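Myosin-I heavy chain (Dictyostelium discoideum, PDB 5EJY) is an actin-based ATPase motor of class VII that takes part in the early steps of phagocytosis and in adhesion, represented here by a MyTH4-FERM unit of its tail. Local coordinates at residues K57-I62 / E99-E104; E312-Q317 / P405-S410. All blocks are in the same frame, centred on the assembly; numbering follows the deposited sequence.

Contact 1 of 2, residues K57-I62 / E99-E104; sequences KVAVEI and ESLRDE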
loop_
_atom_site.group_PDB
_atom_site.type_symbol
_atom_site.label_atom_id
_atom_site.label_comp_id
_atom_site.label_asym_id
_atom_site.label_seq_id
_atom_site.Cartn_x
_atom_site.Cartn_y
_atom_site.Cartn_z
ATOM N N LYS A 57 8.566 -17.549 -28.652
ATOM C CA LYS A 57 7.296 -17.180 -29.264
ATOM C C LYS A 57 6.700 -15.932 -28.617
ATOM O O LYS A 57 6.190 -15.044 -29.301
ATOM C CB LYS A 57 6.287 -18.332 -29.155
ATOM C CG LYS A 57 4.915 -17.983 -29.728
ATOM C CD LYS A 57 3.880 -19.089 -29.491
ATOM C CE LYS A 57 3.438 -19.157 -28.027
ATOM N NZ LYS A 57 2.526 -18.038 -27.630
ATOM N N VAL A 58 6.752 -15.876 -27.293
ATOM C CA VAL A 58 6.234 -14.718 -26.572
ATOM C C VAL A 58 7.041 -13.441 -26.874
ATOM O O VAL A 58 6.482 -12.348 -26.967
ATOM C CB VAL A 58 6.207 -14.988 -25.058
ATOM C CG1 VAL A 58 5.889 -13.696 -24.286
ATOM C CG2 VAL A 58 5.183 -16.085 -24.732
ATOM N N ALA A 59 8.353 -13.574 -27.015
ATOM C CA ALA A 59 9.188 -12.411 -27.337
ATOM C C ALA A 59 8.743 -11.782 -28.650
ATOM O O ALA A 59 8.672 -10.555 -28.781
ATOM C CB ALA A 59 10.651 -12.802 -27.406
ATOM N N VAL A 60 8.438 -12.629 -29.624
ATOM C CA VAL A 60 7.919 -12.166 -30.903
ATOM C C VAL A 60 6.570 -11.470 -30.739
ATOM O O VAL A 60 6.329 -10.442 -31.365
ATOM C CB VAL A 60 7.812 -13.319 -31.934
ATOM C CG1 VAL A 60 7.040 -12.867 -33.162
ATOM C CG2 VAL A 60 9.210 -13.840 -32.310
ATOM N N GLU A 61 5.698 -12.014 -29.889
ATOM C CA GLU A 61 4.405 -11.382 -29.619
ATOM C C GLU A 61 4.579 -10.030 -28.921
ATOM O O GLU A 61 3.853 -9.074 -29.192
ATOM C CB GLU A 61 3.531 -12.289 -28.739
ATOM C CG GLU A 61 3.133 -13.594 -29.393
ATOM C CD GLU A 61 2.378 -14.516 -28.446
ATOM O OE1 GLU A 61 2.372 -14.256 -27.219
ATOM O OE2 GLU A 61 1.788 -15.503 -28.930
ATOM N N ILE A 62 5.528 -9.969 -27.996
ATOM C CA ILE A 62 5.813 -8.726 -27.291
ATOM C C ILE A 62 6.179 -7.630 -28.298
ATOM O O ILE A 62 5.722 -6.491 -28.203
ATOM C CB ILE A 62 6.941 -8.928 -26.250
ATOM C CG1 ILE A 62 6.376 -9.647 -25.017
ATOM C CG2 ILE A 62 7.601 -7.575 -25.895
ATOM C CD1 ILE A 62 7.411 -10.177 -24.025
ATOM N N GLU A 99 11.498 -13.612 -15.423
ATOM C CA GLU A 99 12.702 -12.793 -15.342
ATOM C C GLU A 99 13.540 -12.934 -16.600
ATOM O O GLU A 99 14.272 -12.016 -16.987
ATOM C CB GLU A 99 13.547 -13.180 -14.128
ATOM C CG GLU A 99 14.593 -12.136 -13.793
ATOM C CD GLU A 99 15.802 -12.715 -13.095
ATOM O OE1 GLU A 99 15.665 -13.140 -11.928
ATOM O OE2 GLU A 99 16.887 -12.750 -13.724
ATOM N N SER A 100 13.433 -14.086 -17.243
ATOM C CA SER A 100 14.272 -14.362 -18.400
ATOM C C SER A 100 13.763 -13.702 -19.682
ATOM O O SER A 100 14.355 -13.884 -20.742
ATOM C CB SER A 100 14.442 -15.878 -18.588
ATOM O OG SER A 100 13.186 -16.516 -18.716
ATOM N N LEU A 101 12.668 -12.944 -19.589
ATOM C CA LEU A 101 12.194 -12.160 -20.718
ATOM C C LEU A 101 12.479 -10.662 -20.535
ATOM O O LEU A 101 12.199 -9.866 -21.408
ATOM C CB LEU A 101 10.695 -12.370 -20.948
ATOM C CG LEU A 101 10.269 -13.621 -21.727
ATOM C CD1 LEU A 101 8.778 -13.794 -21.657
ATOM C CD2 LEU A 101 10.722 -13.526 -23.190
ATOM N N ARG A 102 13.014 -10.281 -19.386
ATOM C CA ARG A 102 13.164 -8.859 -19.085
ATOM C C ARG A 102 14.163 -8.201 -20.021
ATOM O O ARG A 102 13.899 -7.106 -20.563
ATOM C CB ARG A 102 13.582 -8.658 -17.624
ATOM C CG ARG A 102 12.474 -9.066 -16.649
ATOM C CD ARG A 102 12.899 -8.927 -15.217
ATOM N NE ARG A 102 11.801 -9.263 -14.312
ATOM C CZ ARG A 102 11.877 -9.189 -12.993
ATOM N NH1 ARG A 102 12.992 -8.765 -12.424
ATOM N NH2 ARG A 102 10.828 -9.511 -12.241
ATOM N N ASP A 103 15.307 -8.850 -20.219
ATOM C CA ASP A 103 16.338 -8.230 -21.074
ATOM C C ASP A 103 15.869 -8.161 -22.518
ATOM O O ASP A 103 16.112 -7.173 -23.216
ATOM C CB ASP A 103 17.689 -8.930 -20.939
ATOM C CG ASP A 103 18.337 -8.678 -19.585
ATOM O OD1 ASP A 103 17.883 -7.766 -18.849
ATOM O OD2 ASP A 103 19.305 -9.386 -19.255
ATOM N N GLU A 104 15.165 -9.202 -22.954
ATOM C CA GLU A 104 14.502 -9.193 -24.254
ATOM C C GLU A 104 13.671 -7.927 -24.460
ATOM O O GLU A 104 13.842 -7.214 -25.457
ATOM C CB GLU A 104 13.608 -10.428 -24.406
ATOM C CG GLU A 104 12.778 -10.437 -25.682
ATOM C CD GLU A 104 13.574 -10.874 -26.900
ATOM O OE1 GLU A 104 14.496 -11.704 -26.744
ATOM O OE2 GLU A 104 13.277 -10.375 -28.010
#

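Contact 2 of 2, residues E312-Q317 / P405-S410; sequences EFYYHQ and PLANCS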
loop_
_atom_site.group_PDB
_atom_site.type_symbol
_atom_site.label_atom_id
_atom_site.label_comp_id
_atom_site.label_asym_id
_atom_site.label_seq_id
_atom_site.Cartn_x
_atom_site.Cartn_y
_atom_site.Cartn_z
ATOM N N GLU A 312 -5.301 12.711 19.228
ATOM C CA GLU A 312 -6.636 12.995 18.680
ATOM C C GLU A 312 -7.022 12.039 17.551
ATOM O O GLU A 312 -8.161 11.563 17.496
ATOM C CB GLU A 312 -6.735 14.444 18.182
ATOM C CG GLU A 312 -6.456 15.484 19.253
ATOM C CD GLU A 312 -7.551 15.569 20.311
ATOM O OE1 GLU A 312 -8.706 15.178 20.026
ATOM O OE2 GLU A 312 -7.249 16.027 21.435
ATOM N N PHE A 313 -6.092 11.765 16.634
ATOM C CA PHE A 313 -6.369 10.772 15.598
ATOM C C PHE A 313 -6.712 9.450 16.295
ATOM O O PHE A 313 -7.686 8.770 15.945
ATOM C CB PHE A 313 -5.156 10.575 14.666
ATOM C CG PHE A 313 -5.078 11.573 13.516
ATOM C CD1 PHE A 313 -6.220 12.045 12.897
ATOM C CD2 PHE A 313 -3.838 12.008 13.041
ATOM C CE1 PHE A 313 -6.135 12.958 11.834
ATOM C CE2 PHE A 313 -3.745 12.904 11.985
ATOM C CZ PHE A 313 -4.895 13.381 11.381
ATOM N N TYR A 314 -5.916 9.091 17.292
ATOM C CA TYR A 314 -6.147 7.820 17.974
ATOM C C TYR A 314 -7.507 7.721 18.686
ATOM O O TYR A 314 -8.166 6.683 18.609
ATOM C CB TYR A 314 -5.006 7.469 18.937
ATOM C CG TYR A 314 -5.336 6.230 19.740
ATOM C CD1 TYR A 314 -5.602 5.021 19.099
ATOM C CD2 TYR A 314 -5.430 6.273 21.125
ATOM C CE1 TYR A 314 -5.935 3.873 19.823
ATOM C CE2 TYR A 314 -5.754 5.118 21.864
ATOM C CZ TYR A 314 -5.998 3.932 21.206
ATOM O OH TYR A 314 -6.325 2.797 21.934
ATOM N N TYR A 315 -7.932 8.780 19.376
ATOM C CA TYR A 315 -9.230 8.742 20.056
ATOM C C TYR A 315 -10.358 8.414 19.087
ATOM O O TYR A 315 -11.280 7.685 19.433
ATOM C CB TYR A 315 -9.555 10.061 20.769
ATOM C CG TYR A 315 -8.543 10.491 21.796
ATOM C CD1 TYR A 315 -7.815 9.564 22.519
ATOM C CD2 TYR A 315 -8.296 11.847 22.025
ATOM C CE1 TYR A 315 -6.877 9.969 23.456
ATOM C CE2 TYR A 315 -7.370 12.257 22.959
ATOM C CZ TYR A 315 -6.663 11.317 23.671
ATOM O OH TYR A 315 -5.733 11.733 24.599
ATOM N N HIS A 316 -10.301 8.960 17.875
ATOM C CA HIS A 316 -11.324 8.656 16.875
ATOM C C HIS A 316 -11.304 7.177 16.519
ATOM O O HIS A 316 -12.351 6.554 16.343
ATOM C CB HIS A 316 -11.112 9.478 15.599
ATOM C CG HIS A 316 -11.324 10.945 15.786
ATOM N ND1 HIS A 316 -10.283 11.833 15.945
ATOM C CD2 HIS A 316 -12.458 11.680 15.844
ATOM C CE1 HIS A 316 -10.765 13.053 16.089
ATOM N NE2 HIS A 316 -12.083 12.988 16.027
ATOM N N GLN A 317 -10.098 6.638 16.385
ATOM C CA GLN A 317 -9.901 5.222 16.060
ATOM C C GLN A 317 -10.442 4.311 17.163
ATOM O O GLN A 317 -11.177 3.368 16.889
ATOM C CB GLN A 317 -8.411 4.959 15.851
ATOM C CG GLN A 317 -7.989 3.500 15.835
ATOM C CD GLN A 317 -6.500 3.353 15.565
ATOM O OE1 GLN A 317 -5.913 4.177 14.870
ATOM N NE2 GLN A 317 -5.880 2.327 16.140
ATOM N N PRO A 405 -10.284 -1.283 28.808
ATOM C CA PRO A 405 -9.236 -2.307 28.744
ATOM C C PRO A 405 -8.452 -2.313 27.426
ATOM O O PRO A 405 -7.269 -2.638 27.424
ATOM C CB PRO A 405 -10.026 -3.623 28.879
ATOM C CG PRO A 405 -11.211 -3.262 29.667
ATOM C CD PRO A 405 -11.567 -1.843 29.274
ATOM N N LEU A 406 -9.096 -1.946 26.324
ATOM C CA LEU A 406 -8.451 -2.038 25.006
ATOM C C LEU A 406 -7.718 -0.762 24.582
ATOM O O LEU A 406 -7.115 -0.713 23.500
ATOM C CB LEU A 406 -9.477 -2.427 23.938
ATOM C CG LEU A 406 -10.119 -3.805 24.098
ATOM C CD1 LEU A 406 -11.045 -4.086 22.946
ATOM C CD2 LEU A 406 -9.047 -4.885 24.194
ATOM N N ALA A 407 -7.768 0.268 25.420
ATOM C CA ALA A 407 -7.025 1.495 25.134
ATOM C C ALA A 407 -5.542 1.222 25.023
ATOM O O ALA A 407 -4.984 0.474 25.815
ATOM C CB ALA A 407 -7.285 2.556 26.212
ATOM N N ASN A 408 -4.894 1.838 24.038
ATOM C CA ASN A 408 -3.442 1.741 23.908
ATOM C C ASN A 408 -2.937 0.338 23.558
ATOM O O ASN A 408 -1.812 -0.033 23.887
ATOM C CB ASN A 408 -2.771 2.269 25.170
ATOM C CG ASN A 408 -3.181 3.696 25.477
ATOM O OD1 ASN A 408 -3.117 4.568 24.607
ATOM N ND2 ASN A 408 -3.637 3.937 26.700
ATOM N N CYS A 409 -3.775 -0.423 22.864
ATOM C CA CYS A 409 -3.414 -1.762 22.403
ATOM C C CYS A 409 -3.614 -1.887 20.898
ATOM O O CYS A 409 -4.567 -1.337 20.356
ATOM C CB CYS A 409 -4.318 -2.810 23.066
ATOM S SG CYS A 409 -4.098 -2.999 24.845
ATOM N N SER A 410 -2.752 -2.660 20.245
ATOM C CA SER A 410 -2.961 -3.037 18.849
ATOM C C SER A 410 -3.942 -4.209 18.846
ATOM O O SER A 410 -3.682 -5.234 19.469
ATOM C CB SER A 410 -1.636 -3.466 18.209
ATOM O OG SER A 410 -0.594 -2.531 18.478
HETATM O O HOH W 1 -6.625 0.221 21.004
#

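Contact 1 of 2, residues K57-I62 / E99-E104
A59 and V58 of helix 53-70 meet E104, in the first turn of helix 102-112, and L101 just before it, inside the all-helical MyTH4 domain. The backbones come nearest at A59 and E104, whose CA atoms lie 6.9 Å apart; A59 contributes only a methyl here, which lets the E104 side chain pack close against helix 53-70. That methyl sits almost squarely above the plane of the E104 carboxylate, A59 CB lying 3.5 Å from E104 CD. E104 arrives there by a bent chain: CG stands anti to the backbone N, and a turn at chi2 (80°) swings the carboxylate across to A59. Beside it, L101 offers its branched end to the same helix. L101 CD1 packs on V58 CG1 at 3.9 Å, while L101 CD2 points at A59 CB, a looser 4.3 Å away. The V58 and L101 side chains lie roughly perpendicular, and V58 CG1 and L101 CD1 make the contact between them. I62, one turn on, continues the apolar surface against F90 and I91 of helix 81-97 and I105 of helix 102-112.

No hydrogen bond joins the two segments directly, yet the buried acid of E104 is well satisfied. OE1 is bonded to L48 N and H50 NE2, and OE2 to L47 N and Q108 NE2, several N-H donors that would probably favour the ionised form. Glutamate suits the place because it reaches across to the 47-50 loop. Q108 also ties the helices together, its NE2 being hydrogen-bonded to the backbone O of A59 as well.

Contact 2 of 2, residues E312-Q317 / P405-S410
Y314 reaches from helix 304-322 to the turn at 406-409 and meets the backbone of N408 with its hydroxyl. Its CG is anti to the backbone N (chi1 174°), which carries the buried ring out from the helix toward the turn. At its end the packing is close: N408 N donates to Y314 OH over 2.7 Å with an N-H...O angle of 160°, and A407 CA lies 3.5 Å from the same oxygen. Tyrosine suits this place because one hydroxyl both accepts and donates. It receives the amide of N408 and gives its own proton to a water 2.8 Å from Y314 OH, which lies in the plane of the ring. That water in turn donates to L406 O and C409 O, so three protein oxygens hold it.

The turn is type II, closed by a weak C409 N to L406 O bond, and N408 occupies its third position with positive phi, a conformation asparagine tolerates well. This turn links helix 390-402, the last of the helical central (F2) lobe, to strand 410-415, the first strand of the antiparallel sheet that follows, in the F3 lobe as in other FERM domains. Helix 304-322 also belongs to F2. F294 meets the Y314 ring edge-to-face.

The solvent side is looser. The N408 side chain crosses that of Y314 at about a right angle, its amide plane 29° from the ring plane. N408 OD1 approaches Y314 CE2 at 3.8 Å without a bond, and N408 ND2 makes a weak hydrogen bond to E402 OE1 of helix 390-402.

In the fold
Contact 1 lies in the MyTH4 domain and contact 2 in the FERM domain, on opposite sides of the chain's centre. Their centres are 51 Å apart and their nearest atoms about 33 Å, so they do not touch, and they have no helix or sheet in common. Along the chain both segments of contact 1 precede those of contact 2, with the rest of the MyTH4 helices and the mixed sheet of the ubiquitin-like lobe, built from strands between 201 and 291, in between. Contact 1 joins helices near in sequence, whereas contact 2 brings together segments 88 residues apart within the FERM region. Each contact thus belongs to the internal packing of its own domain in this two-domain tail piece.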